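Long-range contact in PrgX (Enterococcus faecalis, PDB 2AWI), which acts as a receptor for the peptide sex pheromone cCF10 and probably binds DNA as a repressor that regulates conjugation: residues F245-V258 with L280-E294. The protein carries 1 engineered substitution. Sequence-based numbering, arbitrary orientation.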
# COMPACT_ATOMS: atom_id res chain seq x y z
N PHE A 245 12.31 -0.30 15.61
CA PHE A 245 12.71 0.85 14.82
C PHE A 245 13.70 1.68 15.64
O PHE A 245 14.75 2.10 15.14
CB PHE A 245 11.49 1.71 14.46
CG PHE A 245 11.82 2.91 13.61
CD1 PHE A 245 12.24 2.75 12.29
CD2 PHE A 245 11.70 4.19 14.12
CE1 PHE A 245 12.54 3.85 11.49
CE2 PHE A 245 12.00 5.31 13.34
CZ PHE A 245 12.42 5.14 12.02
N LEU A 246 13.35 1.91 16.90
CA LEU A 246 14.19 2.69 17.79
C LEU A 246 15.56 2.05 17.99
O LEU A 246 16.55 2.75 18.20
CB LEU A 246 13.50 2.86 19.15
CG LEU A 246 12.18 3.62 19.18
CD1 LEU A 246 11.75 3.79 20.63
CD2 LEU A 246 12.33 4.97 18.50
N THR A 247 15.62 0.72 17.91
CA THR A 247 16.87 -0.00 18.10
C THR A 247 17.78 0.03 16.88
O THR A 247 18.98 0.28 17.00
CB THR A 247 16.60 -1.47 18.47
OG1 THR A 247 15.88 -1.53 19.71
CG2 THR A 247 17.92 -2.24 18.61
N ASP A 248 17.21 -0.24 15.71
CA ASP A 248 17.97 -0.25 14.47
C ASP A 248 17.13 0.29 13.31
O ASP A 248 16.76 -0.46 12.42
CB ASP A 248 18.45 -1.67 14.15
CG ASP A 248 17.44 -2.73 14.54
OD1 ASP A 248 17.22 -2.92 15.75
OD2 ASP A 248 16.86 -3.38 13.64
N LYS A 249 16.86 1.59 13.34
CA LYS A 249 16.06 2.27 12.32
C LYS A 249 15.69 1.39 11.12
O LYS A 249 16.20 1.56 10.02
CB LYS A 249 16.77 3.54 11.84
CG LYS A 249 16.97 4.56 12.95
CD LYS A 249 15.67 4.78 13.73
CE LYS A 249 15.85 5.73 14.91
NZ LYS A 249 16.07 7.14 14.46
N ASN A 250 14.78 0.46 11.38
CA ASN A 250 14.29 -0.48 10.39
C ASN A 250 13.02 0.10 9.79
O ASN A 250 12.05 0.35 10.51
CB ASN A 250 13.99 -1.82 11.08
CG ASN A 250 13.54 -2.88 10.12
OD1 ASN A 250 12.59 -2.69 9.37
ND2 ASN A 250 14.22 -4.03 10.15
N ILE A 251 13.00 0.31 8.48
CA ILE A 251 11.81 0.88 7.85
C ILE A 251 10.61 -0.09 7.86
O ILE A 251 9.48 0.34 8.11
CB ILE A 251 12.06 1.33 6.39
CG1 ILE A 251 10.91 2.24 5.94
CG2 ILE A 251 12.18 0.13 5.46
CD1 ILE A 251 10.93 2.60 4.49
N ASP A 252 10.85 -1.37 7.60
CA ASP A 252 9.76 -2.34 7.62
C ASP A 252 9.04 -2.31 8.97
O ASP A 252 7.82 -2.49 9.03
CB ASP A 252 10.26 -3.77 7.36
CG ASP A 252 10.53 -4.03 5.90
OD1 ASP A 252 9.91 -3.36 5.05
OD2 ASP A 252 11.35 -4.92 5.59
N SER A 253 9.80 -2.08 10.04
CA SER A 253 9.21 -2.01 11.36
C SER A 253 8.36 -0.76 11.48
O SER A 253 7.34 -0.74 12.17
CB SER A 253 10.29 -1.98 12.44
OG SER A 253 10.94 -3.24 12.53
N TYR A 254 8.78 0.30 10.79
CA TYR A 254 8.04 1.55 10.83
C TYR A 254 6.74 1.38 10.06
O TYR A 254 5.70 1.89 10.47
CB TYR A 254 8.86 2.68 10.22
CG TYR A 254 8.28 4.05 10.49
CD1 TYR A 254 7.20 4.53 9.73
CD2 TYR A 254 8.77 4.85 11.52
CE1 TYR A 254 6.63 5.77 10.01
CE2 TYR A 254 8.21 6.09 11.81
CZ TYR A 254 7.14 6.54 11.05
OH TYR A 254 6.58 7.75 11.36
N LEU A 255 6.81 0.67 8.95
CA LEU A 255 5.64 0.42 8.13
C LEU A 255 4.66 -0.49 8.88
O LEU A 255 3.46 -0.24 8.89
CB LEU A 255 6.05 -0.23 6.81
CG LEU A 255 7.05 0.58 5.98
CD1 LEU A 255 7.33 -0.14 4.67
CD2 LEU A 255 6.50 1.98 5.72
N ASN A 256 5.18 -1.55 9.51
CA ASN A 256 4.33 -2.47 10.26
C ASN A 256 3.53 -1.68 11.30
O ASN A 256 2.32 -1.86 11.43
CB ASN A 256 5.17 -3.54 10.97
CG ASN A 256 5.78 -4.55 10.01
OD1 ASN A 256 5.27 -4.79 8.92
ND2 ASN A 256 6.88 -5.18 10.43
N ALA A 257 4.22 -0.80 12.02
CA ALA A 257 3.57 0.02 13.04
C ALA A 257 2.47 0.88 12.43
O ALA A 257 1.37 0.94 12.96
CB ALA A 257 4.60 0.90 13.75
N VAL A 258 2.78 1.55 11.32
CA VAL A 258 1.80 2.40 10.66
C VAL A 258 0.62 1.54 10.18
O VAL A 258 -0.54 1.95 10.27
CB VAL A 258 2.41 3.13 9.43
CG1 VAL A 258 1.36 4.05 8.79
CG2 VAL A 258 3.63 3.95 9.85
N LEU A 280 2.79 7.92 17.74
CA LEU A 280 3.75 7.83 16.64
C LEU A 280 4.24 9.20 16.14
O LEU A 280 5.35 9.31 15.63
CB LEU A 280 3.13 7.05 15.47
CG LEU A 280 4.04 6.84 14.25
CD1 LEU A 280 5.25 6.01 14.65
CD2 LEU A 280 3.26 6.15 13.14
N THR A 281 3.41 10.22 16.30
CA THR A 281 3.78 11.57 15.87
C THR A 281 4.89 12.11 16.77
O THR A 281 5.83 12.76 16.30
CB THR A 281 2.57 12.53 15.93
OG1 THR A 281 1.56 12.09 15.02
CG2 THR A 281 3.00 13.94 15.55
N LYS A 282 4.78 11.84 18.06
CA LYS A 282 5.78 12.30 19.02
C LYS A 282 7.04 11.45 18.92
O LYS A 282 8.15 11.97 18.99
CB LYS A 282 5.20 12.26 20.43
CG LYS A 282 3.95 13.12 20.59
CD LYS A 282 3.38 13.08 22.00
CE LYS A 282 2.13 13.94 22.10
NZ LYS A 282 1.58 14.01 23.50
N ILE A 283 6.86 10.15 18.74
CA ILE A 283 7.99 9.25 18.61
C ILE A 283 8.83 9.72 17.42
O ILE A 283 10.03 9.94 17.54
CB ILE A 283 7.54 7.80 18.33
CG1 ILE A 283 6.68 7.27 19.49
CG2 ILE A 283 8.75 6.90 18.13
CD1 ILE A 283 7.46 7.01 20.77
N SER A 284 8.16 9.87 16.28
CA SER A 284 8.80 10.29 15.04
C SER A 284 9.54 11.63 15.14
O SER A 284 10.60 11.80 14.53
CB SER A 284 7.77 10.37 13.91
OG SER A 284 7.27 9.08 13.60
N ALA A 285 8.98 12.57 15.88
CA ALA A 285 9.61 13.87 16.05
C ALA A 285 10.95 13.73 16.77
O ALA A 285 11.98 14.23 16.31
CB ALA A 285 8.69 14.81 16.81
N LYS A 286 10.94 13.03 17.91
CA LYS A 286 12.16 12.83 18.69
C LYS A 286 13.25 12.16 17.85
O LYS A 286 14.45 12.35 18.10
CB LYS A 286 11.87 11.99 19.93
CG LYS A 286 10.94 12.68 20.94
CD LYS A 286 10.45 11.74 22.04
CE LYS A 286 11.60 11.17 22.87
NZ LYS A 286 11.09 10.41 24.04
N GLU A 287 12.84 11.39 16.86
CA GLU A 287 13.80 10.71 16.00
C GLU A 287 14.07 11.52 14.73
O GLU A 287 14.81 11.08 13.85
CB GLU A 287 13.29 9.31 15.64
CG GLU A 287 12.98 8.43 16.84
CD GLU A 287 14.20 8.15 17.70
OE1 GLU A 287 15.19 7.59 17.18
OE2 GLU A 287 14.17 8.49 18.90
N LYS A 288 13.47 12.70 14.66
CA LYS A 288 13.63 13.59 13.51
C LYS A 288 13.14 12.99 12.20
O LYS A 288 13.68 13.27 11.13
CB LYS A 288 15.09 14.02 13.38
CG LYS A 288 15.67 14.63 14.64
CD LYS A 288 14.85 15.83 15.10
CE LYS A 288 15.29 16.33 16.46
NZ LYS A 288 16.75 16.63 16.48
N PHE A 289 12.10 12.15 12.29
CA PHE A 289 11.49 11.52 11.13
C PHE A 289 10.11 12.12 10.93
O PHE A 289 9.38 12.35 11.90
CB PHE A 289 11.33 10.01 11.35
CG PHE A 289 12.41 9.18 10.71
CD1 PHE A 289 13.62 8.96 11.36
CD2 PHE A 289 12.20 8.59 9.46
CE1 PHE A 289 14.60 8.16 10.78
CE2 PHE A 289 13.18 7.80 8.87
CZ PHE A 289 14.38 7.58 9.54
N THR A 290 9.75 12.40 9.69
CA THR A 290 8.42 12.95 9.40
C THR A 290 7.52 11.75 9.12
O THR A 290 7.73 11.00 8.16
CB THR A 290 8.44 13.85 8.15
OG1 THR A 290 9.50 14.82 8.28
CG2 THR A 290 7.12 14.58 8.01
N PRO A 291 6.49 11.54 9.96
CA PRO A 291 5.58 10.40 9.77
C PRO A 291 4.80 10.53 8.46
O PRO A 291 4.68 11.62 7.91
CB PRO A 291 4.69 10.47 11.00
CG PRO A 291 4.58 11.94 11.24
CD PRO A 291 6.00 12.42 11.03
N PRO A 292 4.28 9.40 7.95
CA PRO A 292 3.50 9.35 6.71
C PRO A 292 2.36 10.36 6.61
O PRO A 292 1.82 10.81 7.62
CB PRO A 292 3.00 7.91 6.68
CG PRO A 292 4.14 7.17 7.28
CD PRO A 292 4.50 8.04 8.47
N LYS A 293 2.01 10.71 5.38
CA LYS A 293 0.94 11.66 5.10
C LYS A 293 -0.29 11.32 5.93
O LYS A 293 -0.88 12.18 6.59
CB LYS A 293 0.57 11.61 3.61
CG LYS A 293 -0.07 10.28 3.14
CD LYS A 293 0.85 9.08 3.38
CE LYS A 293 0.19 7.77 2.96
NZ LYS A 293 1.09 6.59 3.17
N GLU A 294 -0.65 10.04 5.88
CA GLU A 294 -1.79 9.49 6.59
C GLU A 294 -1.87 9.99 8.03
O GLU A 294 -2.72 10.82 8.36
CB GLU A 294 -1.67 7.96 6.58
CG GLU A 294 -2.66 7.22 7.45
CD GLU A 294 -2.36 5.74 7.50
OE1 GLU A 294 -2.33 5.10 6.42
OE2 GLU A 294 -2.14 5.21 8.62
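Y254 reaches from helix 251-266 to S284 and the two prolines P291 and P292, joining the helix 230-248/helix 251-266 hairpin of the all-helical, TPR-like C-terminal region to the chain that leaves helix 270-286. The axes of 251-258 and 280-286 run nearly antiparallel (159°) and come no closer than 12.7 Å, a separation spanned by long side chains.

With CG anti to the backbone N (chi1 -168°), the Y254 ring extends toward the other helix, and its OH donates to S284 OG at 2.7 Å, the acceptor lying in the ring plane at its edge. S284 OG in turn donates to L280 O, which also accepts S284 N from the opposite face of its carbonyl plane; the two buried hydroxyls form a hydrogen-bonded chain that ends on the helix backbone. In the turn between helices 230-248 and 251-266, K249, its chain bent at chi2 and chi4, forms a salt bridge with E287, a weak hydrogen bond from NZ to OE1 at 2.9 Å. R205 pairs with the other carboxylate oxygen, OE2, so the E287 carboxylate is shared by two cationic side chains.

F245 and F289 make a T-shaped pair, centroids 5.3 Å apart and planes at 78°, with F245 CZ over the centre of the F289 face. F245 is itself sandwiched, K249 CD near the rim of one face and Y254 CD2 over the centre of the other. L246 CD2 lies against the E287 carboxylate carbon and I283 CG2, while V258 CG2 meets L280 CD2 and P292 CG.

K288, at positive phi, closes helix 270-286 with a Schellman motif, after which F289 turns back toward F245 and also packs on I251 of the second subunit. P292, at the N-cap position of helix 293-300, sets its CD against the edge of the Y254 ring, 3.5 Å from CE1.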